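Local coordinates for hypothetical protein GrpB (Enterococcus faecalis, PDB 2NRK) that is of unknown function but belongs to the GrpB (UPF0157) family, probable relatives of the nucleotidyltransferases, at residues I7-E10 and Y11-A14. Numbering follows the deposited sequence.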
loop_
_atom_site.group_PDB
_atom_site.type_symbol
_atom_site.label_atom_id
_atom_site.label_comp_id
_atom_site.label_asym_id
_atom_site.label_seq_id
_atom_site.Cartn_x
_atom_site.Cartn_y
_atom_site.Cartn_z
ATOM N N ILE A 7 7.888 -27.551 -13.696
ATOM C CA ILE A 7 9.381 -27.461 -13.654
ATOM C C ILE A 7 9.875 -26.013 -13.850
ATOM O O ILE A 7 9.324 -25.268 -14.648
ATOM C CB ILE A 7 10.087 -28.417 -14.670
ATOM C CG1 ILE A 7 10.302 -27.757 -16.042
ATOM C CG2 ILE A 7 9.356 -29.774 -14.789
ATOM C CD1 ILE A 7 11.589 -28.201 -16.760
ATOM N N VAL A 8 10.940 -25.647 -13.155
ATOM C CA VAL A 8 11.560 -24.323 -13.297
ATOM C C VAL A 8 12.402 -24.218 -14.581
ATOM O O VAL A 8 13.203 -25.111 -14.877
ATOM C CB VAL A 8 12.418 -24.008 -12.042
ATOM C CG1 VAL A 8 13.125 -22.657 -12.159
ATOM C CG2 VAL A 8 11.542 -24.042 -10.800
ATOM N N THR A 9 12.196 -23.145 -15.344
ATOM C CA THR A 9 13.013 -22.863 -16.525
ATOM C C THR A 9 13.784 -21.569 -16.325
ATOM O O THR A 9 13.463 -20.778 -15.441
ATOM C CB THR A 9 12.151 -22.729 -17.812
ATOM O OG1 THR A 9 11.434 -21.481 -17.793
ATOM C CG2 THR A 9 11.156 -23.898 -17.922
ATOM N N GLU A 10 14.807 -21.351 -17.143
ATOM C CA GLU A 10 15.420 -20.031 -17.186
ATOM C C GLU A 10 14.339 -19.030 -17.606
ATOM O O GLU A 10 13.297 -19.416 -18.156
ATOM C CB GLU A 10 16.615 -20.006 -18.142
ATOM C CG GLU A 10 17.819 -20.828 -17.636
ATOM C CD GLU A 10 18.251 -20.480 -16.219
ATOM O OE1 GLU A 10 18.437 -19.278 -15.909
ATOM O OE2 GLU A 10 18.403 -21.413 -15.395
ATOM N N TYR A 11 14.567 -17.764 -17.299
ATOM C CA TYR A 11 13.601 -16.715 -17.623
ATOM C C TYR A 11 13.215 -16.782 -19.106
ATOM O O TYR A 11 14.068 -17.012 -19.963
ATOM C CB TYR A 11 14.219 -15.351 -17.331
ATOM C CG TYR A 11 13.301 -14.217 -17.677
ATOM C CD1 TYR A 11 12.212 -13.917 -16.861
ATOM C CD2 TYR A 11 13.508 -13.445 -18.820
ATOM C CE1 TYR A 11 11.343 -12.886 -17.174
ATOM C CE2 TYR A 11 12.660 -12.405 -19.131
ATOM C CZ TYR A 11 11.574 -12.137 -18.331
ATOM O OH TYR A 11 10.738 -11.091 -18.642
ATOM N N GLN A 12 11.927 -16.592 -19.393
ATOM C CA GLN A 12 11.456 -16.509 -20.780
ATOM C C GLN A 12 10.883 -15.109 -21.064
ATOM O O GLN A 12 9.851 -14.750 -20.505
ATOM C CB GLN A 12 10.391 -17.577 -21.048
ATOM C CG GLN A 12 10.872 -19.016 -20.831
ATOM C CD GLN A 12 9.756 -20.040 -21.009
ATOM O OE1 GLN A 12 8.964 -19.945 -21.948
ATOM N NE2 GLN A 12 9.700 -21.041 -20.116
ATOM N N PRO A 13 11.550 -14.312 -21.933
ATOM C CA PRO A 13 11.000 -12.985 -22.229
ATOM C C PRO A 13 9.563 -13.039 -22.716
ATOM O O PRO A 13 8.829 -12.058 -22.533
ATOM C CB PRO A 13 11.907 -12.453 -23.365
ATOM C CG PRO A 13 13.175 -13.192 -23.234
ATOM C CD PRO A 13 12.828 -14.553 -22.636
ATOM N N ALA A 14 9.163 -14.171 -23.306
ATOM C CA ALA A 14 7.810 -14.362 -23.804
ATOM C C ALA A 14 6.752 -14.315 -22.704
ATOM O O ALA A 14 5.568 -14.099 -23.005
ATOM C CB ALA A 14 7.689 -15.681 -24.557
HETATM O O HOH W 1 16.998 -16.981 -15.951
#
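Glu-10 and Tyr-11 are linked through water across the peptide bond that joins them. The water donates to OE1 of Glu-10 at 2.7 Å. It accepts from N of Tyr-11 at 2.9 Å. A bend at chi2 (-52°) folds the glutamate back to this water. Its other oxygen, OE2, forms a salt bridge with Lys-139 in helix 128-142, so both carboxylate oxygens have partners. CB of Tyr-11 adjoins Glu-10, 3.7 Å from Glu-10 C. The tyrosine side chain as a whole leads away from residues 7-10, and its ring meets Trp-15 of helix 14-30 with the planes nearly perpendicular.

Gln-12 reaches back along the chain with its side-chain amide and donates a hydrogen bond to the hydroxyl of Thr-9. NE2 of Gln-12 lies 2.9 Å from OG1 of Thr-9. The bond is nearly straight, with an N-H...O angle of 168°, and the oxygen sits in the plane of the amide. The two side chains cross at about a right angle. Beyond CG the glutamine chain is extended (chi2 176°), which carries the amide past the backbone of Glu-10. On the way CG of Gln-12 passes 3.6 Å from Glu-10 O.

Thr-9 OG1 also donates to O of Glu-10 at 2.8 Å, tilted out of that carbonyl plane. The hydroxyl therefore accepts from Gln-12 and donates to Glu-10, and both bonds would limit its rotation. Backbone hydrogen bonding joins Thr-9 to Ala-50 in a neighbouring loop.

These bonds link successive residues of an extended, irregular surface segment, the N-terminal lead-in to helix 14-30 of this mixed-sheet alpha/beta fold.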